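Local coordinates for MlnE (Bacillus amyloliquefaciens subsp. plantarum, PDB 5D2E), which carries at its N-terminal end a B-type ketoreductase that binds NADP and probably reduces beta-keto intermediates on the macrolactin assembly line, at residues Y287-Y292 with V404-L409; A294-V299 with A483-M488. All coordinates share one frame; numbering follows the deposited sequence.

Both contacts use helix 284-296 of the NADP-binding Rossmann domain, about two turns apart. Contact 1 lies in the core. There the helix meets strand 402-408 through two buried phenylalanine rings, close to the cofactor. Contact 2 lies at the surface, farther from the centre of the chain. There a later part of the same helix faces helix 477-488 through two glutamine amides and one weak hydrogen bond. The chemistry thus changes from aromatic to polar along the helix. The two contacts also touch each other. Phe289 CE2 lies 3.4 Å from Phe484 CG, and Val404 CG2 packs on Met488 SD.

Contact 1. Residues Y287-Y292 with V404-L409; sequences YLFAEY and VMFSSL. With NAP (NADP nicotinamide-adenine-dinucleotide phosphate), chain B.
The ring of Phe406 turns its edge to one face of Phe289 in a T-shaped (edge-to-face) stack. Phe406 CZ stands 3.5 Å above the Phe289 plane, over the ring centre. Seen from the other ring, Phe289 CG lies at the edge of Phe406 and in its plane. Phe289 also meets Phe484 edge-to-face, and Phe406 does the same with Trp449. The pair belongs to the Rossmann fold of the ketoreductase: residues 287-292 lie on the helix that starts in a glycine-rich stretch consistent with the GxGxxG pattern of Rossmann folds, and residues 404-408 are part of a parallel strand.

The two side chains come from opposite directions and bridge a wide gap between the backbones, whose nearest CA atoms, those of Phe289 and Phe406, are 11.0 Å apart. The ring centroids are 4.8 Å apart and the planes make an angle of 63°. Phe406 CE2 and CZ do the touching. CE2 approaches Phe289 CD1 to 3.6 Å, and CZ is near all six ring carbons of Phe289. In Phe406, CG is anti to the carbonyl carbon (chi1 -78°), which carries the ring out from the strand to the helix. The contact is apolar and buried.

The strand side also borders the NADP. Phe406 CB lies 3.8 Å from O4D of the nicotinamide ribose. One residue on, the backbone takes over, with Ser407 O 3.2 Å from NAP C6N. Ser407 OG is hydrogen-bonded to Asp429 OD1 and Asn425 O, which ties the strand to helix 419-437. That helix also supplies Tyr421, whose hydroxyl is hydrogen-bonded to the cofactor. Ser408 packs beside the nicotinamide ring, with its CB 3.9 Å from NAP C6N.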
# COMPACT_ATOMS: atom_id res chain seq x y z
N TYR A 287 -8.10 13.61 -14.84
CA TYR A 287 -8.36 14.55 -15.92
C TYR A 287 -7.15 15.40 -16.25
O TYR A 287 -6.91 15.65 -17.40
CB TYR A 287 -9.64 15.42 -15.61
CG TYR A 287 -9.96 16.29 -16.81
CD1 TYR A 287 -10.41 15.73 -17.97
CD2 TYR A 287 -9.66 17.65 -16.81
CE1 TYR A 287 -10.64 16.50 -19.12
CE2 TYR A 287 -9.88 18.44 -17.96
CZ TYR A 287 -10.36 17.84 -19.10
OH TYR A 287 -10.61 18.56 -20.25
N LEU A 288 -6.34 15.77 -15.27
CA LEU A 288 -5.15 16.55 -15.46
C LEU A 288 -4.18 15.73 -16.32
O LEU A 288 -3.65 16.24 -17.28
CB LEU A 288 -4.50 16.84 -14.12
CG LEU A 288 -3.21 17.64 -14.15
CD1 LEU A 288 -3.63 19.08 -14.39
CD2 LEU A 288 -2.35 17.60 -12.90
N PHE A 289 -4.02 14.45 -16.02
CA PHE A 289 -3.28 13.55 -16.92
C PHE A 289 -3.93 13.30 -18.29
O PHE A 289 -3.23 13.18 -19.32
CB PHE A 289 -2.90 12.22 -16.20
CG PHE A 289 -1.75 12.41 -15.27
CD1 PHE A 289 -1.94 12.92 -13.99
CD2 PHE A 289 -0.46 12.17 -15.70
CE1 PHE A 289 -0.86 13.15 -13.13
CE2 PHE A 289 0.60 12.38 -14.84
CZ PHE A 289 0.41 12.89 -13.57
N ALA A 290 -5.24 13.26 -18.36
CA ALA A 290 -5.85 13.05 -19.70
C ALA A 290 -5.48 14.23 -20.64
O ALA A 290 -5.10 14.01 -21.78
CB ALA A 290 -7.35 12.86 -19.63
N GLU A 291 -5.54 15.45 -20.13
CA GLU A 291 -5.19 16.60 -20.97
C GLU A 291 -3.71 16.54 -21.34
O GLU A 291 -3.32 16.83 -22.47
CB GLU A 291 -5.37 17.93 -20.26
CG GLU A 291 -6.75 18.33 -19.83
CD GLU A 291 -6.73 19.73 -19.21
OE1 GLU A 291 -5.96 20.00 -18.23
OE2 GLU A 291 -7.50 20.54 -19.73
N TYR A 292 -2.87 16.20 -20.36
CA TYR A 292 -1.44 16.06 -20.59
C TYR A 292 -1.13 15.08 -21.70
O TYR A 292 -0.31 15.38 -22.63
CB TYR A 292 -0.77 15.63 -19.30
CG TYR A 292 0.75 15.48 -19.41
CD1 TYR A 292 1.57 16.61 -19.42
CD2 TYR A 292 1.34 14.24 -19.50
CE1 TYR A 292 2.93 16.50 -19.51
CE2 TYR A 292 2.73 14.13 -19.57
CZ TYR A 292 3.51 15.26 -19.56
OH TYR A 292 4.90 15.18 -19.67
N VAL A 404 0.35 2.16 -14.74
CA VAL A 404 0.83 3.10 -13.75
C VAL A 404 -0.24 3.30 -12.68
O VAL A 404 -1.37 3.60 -13.00
CB VAL A 404 1.23 4.48 -14.32
CG1 VAL A 404 1.74 5.39 -13.20
CG2 VAL A 404 2.30 4.33 -15.42
N MET A 405 0.14 3.03 -11.44
CA MET A 405 -0.73 3.18 -10.30
C MET A 405 -0.43 4.52 -9.57
O MET A 405 0.71 4.85 -9.20
CB MET A 405 -0.53 1.98 -9.40
CG MET A 405 -1.05 0.69 -10.05
SD MET A 405 -0.38 -0.76 -9.21
CE MET A 405 1.20 -0.70 -10.00
N PHE A 406 -1.50 5.30 -9.34
CA PHE A 406 -1.40 6.59 -8.58
C PHE A 406 -1.58 6.29 -7.10
O PHE A 406 -2.71 6.19 -6.57
CB PHE A 406 -2.45 7.60 -9.09
CG PHE A 406 -2.08 8.28 -10.42
CD1 PHE A 406 -0.97 7.89 -11.19
CD2 PHE A 406 -2.83 9.32 -10.90
CE1 PHE A 406 -0.60 8.53 -12.35
CE2 PHE A 406 -2.46 9.96 -12.10
CZ PHE A 406 -1.35 9.58 -12.81
N SER A 407 -0.44 6.06 -6.46
CA SER A 407 -0.41 5.72 -5.07
C SER A 407 -0.23 7.02 -4.27
O SER A 407 -0.40 8.13 -4.80
CB SER A 407 0.70 4.68 -4.85
OG SER A 407 0.65 4.17 -3.53
N SER A 408 0.09 6.91 -2.99
CA SER A 408 0.13 8.01 -2.10
C SER A 408 1.31 7.86 -1.21
O SER A 408 1.68 6.76 -0.77
CB SER A 408 -1.19 8.05 -1.28
OG SER A 408 -1.07 8.96 -0.20
N LEU A 409 1.92 8.99 -0.90
CA LEU A 409 2.91 9.10 0.09
C LEU A 409 2.44 8.67 1.49
O LEU A 409 3.28 8.25 2.30
CB LEU A 409 3.48 10.52 0.11
CG LEU A 409 4.77 10.81 0.86
CD1 LEU A 409 5.93 10.01 0.28
CD2 LEU A 409 5.03 12.31 0.77
PA NAP B . -10.70 12.46 -7.19
O1A NAP B . -10.88 13.78 -7.98
O2A NAP B . -11.72 11.95 -6.19
O5B NAP B . -10.62 11.36 -8.36
C5B NAP B . -10.69 9.98 -8.02
C4B NAP B . -11.72 9.43 -8.97
O4B NAP B . -11.84 8.02 -8.70
C3B NAP B . -13.14 10.02 -8.81
O3B NAP B . -13.51 10.79 -9.96
C2B NAP B . -14.06 8.78 -8.71
O2B NAP B . -15.20 8.93 -9.50
C1B NAP B . -13.12 7.64 -9.16
N9A NAP B . -13.42 6.34 -8.57
C8A NAP B . -13.50 6.02 -7.22
N7A NAP B . -13.86 4.71 -7.04
C5A NAP B . -13.93 4.16 -8.27
C6A NAP B . -14.25 2.86 -8.81
N6A NAP B . -14.51 1.85 -7.92
N1A NAP B . -14.32 2.71 -10.21
C2A NAP B . -14.05 3.75 -11.02
N3A NAP B . -13.74 5.00 -10.58
C4A NAP B . -13.68 5.26 -9.27
O3 NAP B . -9.24 12.44 -6.45
PN NAP B . -7.84 12.99 -7.04
O1N NAP B . -7.32 14.12 -6.17
O2N NAP B . -8.01 13.02 -8.54
O5D NAP B . -6.77 11.80 -6.80
C5D NAP B . -6.76 10.75 -7.81
C4D NAP B . -5.83 9.59 -7.42
O4D NAP B . -4.54 10.03 -7.04
C3D NAP B . -6.42 8.86 -6.20
O3D NAP B . -6.31 7.47 -6.41
C2D NAP B . -5.59 9.35 -5.03
O2D NAP B . -5.56 8.38 -3.94
C1D NAP B . -4.21 9.68 -5.66
N1N NAP B . -3.54 10.75 -4.88
C2N NAP B . -3.97 12.07 -4.95
C3N NAP B . -3.38 13.12 -4.22
C7N NAP B . -3.88 14.59 -4.34
O7N NAP B . -3.38 15.48 -3.64
N7N NAP B . -4.83 14.98 -5.20
C4N NAP B . -2.33 12.79 -3.36
C5N NAP B . -1.92 11.45 -3.26
C6N NAP B . -2.53 10.45 -4.04
P2B NAP B . -16.62 8.15 -9.23
O1X NAP B . -17.12 8.48 -7.83
O2X NAP B . -17.56 8.62 -10.39
O3X NAP B . -16.29 6.68 -9.34

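Contact 2. Residues A294-V299 with A483-M488; sequences AKQAEV and AFQDSM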
# COMPACT_ATOMS: atom_id res chain seq x y z
N ALA A 294 -3.30 13.93 -24.07
CA ALA A 294 -3.89 14.46 -25.31
C ALA A 294 -2.98 15.48 -26.01
O ALA A 294 -2.95 15.53 -27.22
CB ALA A 294 -5.24 15.09 -25.01
N LYS A 295 -2.19 16.23 -25.24
CA LYS A 295 -1.27 17.14 -25.82
C LYS A 295 -0.00 16.51 -26.39
O LYS A 295 0.65 17.10 -27.22
CB LYS A 295 -0.91 18.15 -24.79
CG LYS A 295 -2.10 18.98 -24.41
CD LYS A 295 -1.64 20.02 -23.42
CE LYS A 295 -2.81 20.55 -22.65
NZ LYS A 295 -2.24 21.44 -21.63
N GLN A 296 0.32 15.29 -25.99
CA GLN A 296 1.51 14.63 -26.51
C GLN A 296 1.31 14.04 -27.88
O GLN A 296 2.24 13.88 -28.63
CB GLN A 296 1.96 13.49 -25.55
CG GLN A 296 2.67 14.00 -24.31
CD GLN A 296 3.28 12.86 -23.44
OE1 GLN A 296 2.96 11.68 -23.58
NE2 GLN A 296 4.17 13.24 -22.54
N ALA A 297 0.10 13.65 -28.22
CA ALA A 297 -0.09 12.95 -29.46
C ALA A 297 -1.55 12.81 -29.67
O ALA A 297 -2.34 13.01 -28.74
CB ALA A 297 0.58 11.58 -29.42
N GLU A 298 -1.94 12.46 -30.89
CA GLU A 298 -3.32 12.19 -31.20
C GLU A 298 -3.69 10.82 -30.76
O GLU A 298 -3.46 9.81 -31.46
CB GLU A 298 -3.61 12.37 -32.69
CG GLU A 298 -3.51 13.82 -33.13
CD GLU A 298 -3.67 13.98 -34.66
OE1 GLU A 298 -3.96 12.98 -35.36
OE2 GLU A 298 -3.49 15.12 -35.14
N VAL A 299 -4.26 10.76 -29.55
CA VAL A 299 -4.61 9.49 -28.97
C VAL A 299 -6.07 9.25 -28.85
O VAL A 299 -6.88 10.14 -29.14
CB VAL A 299 -4.00 9.37 -27.56
CG1 VAL A 299 -2.49 9.47 -27.66
CG2 VAL A 299 -4.49 10.44 -26.60
N ALA A 483 7.31 15.33 -12.75
CA ALA A 483 7.79 14.22 -11.90
C ALA A 483 7.33 12.89 -12.54
O ALA A 483 8.09 11.93 -12.58
CB ALA A 483 7.30 14.38 -10.48
N PHE A 484 6.13 12.87 -13.08
CA PHE A 484 5.62 11.72 -13.78
C PHE A 484 6.47 11.43 -14.99
O PHE A 484 6.93 10.31 -15.19
CB PHE A 484 4.22 11.99 -14.23
CG PHE A 484 3.70 10.99 -15.22
CD1 PHE A 484 3.23 9.78 -14.79
CD2 PHE A 484 3.71 11.27 -16.59
CE1 PHE A 484 2.76 8.87 -15.67
CE2 PHE A 484 3.24 10.34 -17.48
CZ PHE A 484 2.78 9.12 -17.01
N GLN A 485 6.70 12.47 -15.78
CA GLN A 485 7.59 12.38 -16.94
C GLN A 485 8.95 11.84 -16.57
O GLN A 485 9.45 10.91 -17.22
CB GLN A 485 7.68 13.79 -17.60
CG GLN A 485 8.19 13.85 -19.00
CD GLN A 485 7.38 13.03 -19.99
OE1 GLN A 485 6.14 13.10 -20.08
NE2 GLN A 485 8.10 12.28 -20.80
N ASP A 486 9.56 12.34 -15.51
CA ASP A 486 10.86 11.84 -15.10
C ASP A 486 10.77 10.35 -14.64
O ASP A 486 11.60 9.52 -14.98
CB ASP A 486 11.37 12.62 -13.92
CG ASP A 486 12.85 12.33 -13.61
OD1 ASP A 486 13.51 11.51 -14.30
OD2 ASP A 486 13.35 12.95 -12.64
N SER A 487 9.76 10.09 -13.82
CA SER A 487 9.54 8.75 -13.23
C SER A 487 9.44 7.71 -14.32
O SER A 487 10.03 6.66 -14.21
CB SER A 487 8.27 8.76 -12.42
OG SER A 487 8.51 9.53 -11.27
N MET A 488 8.75 8.04 -15.39
CA MET A 488 8.51 7.10 -16.46
C MET A 488 9.78 6.72 -17.25
O MET A 488 9.78 5.70 -17.91
CB MET A 488 7.45 7.63 -17.41
CG MET A 488 6.05 7.70 -16.85
SD MET A 488 5.37 6.07 -16.37
CE MET A 488 5.08 5.36 -17.98
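The side-chain amides of Gln296 and Gln485 meet from opposite directions, and Gln296 NE2 gives a weak hydrogen bond to Gln485 OE1. This links the C-terminal part of helix 284-296, a Rossmann-fold helix of the ketoreductase, to helix 477-488. The bond is 3.2 Å long from NE2 to OE1 and clearly bent, with an N-H...O angle of 124°. The amide planes are turned 66° against each other. Gln296 is extended beyond CG (chi2 -172°), which carries its amide across to the other helix. Gln485 instead bends at chi2.

Each amide has a stronger partner outside this pair. For Gln296 it is Val270 N, which gives to OE1; for Gln485 it is Tyr292 OH, one turn back on helix 284-296, at OE1. Gln485 NE2 also bonds Phe268 O, and both glutamines thus bond the backbone of 268-270.

Apolar packing is within helix 477-488 and against strand 443-453, not across the contact. Met488 CG sits 3.6 Å above the plane of the Phe484 ring, offset toward its rim. The ring also packs on Ile447 and Trp449 of strand 443-453.

Helix 477-488 has its own side-chain bond. Ala483 O accepts from Ser487 N and Ser487 OG, which reach it from opposite faces of the carbonyl plane, and the OG to O distance is 2.8 Å.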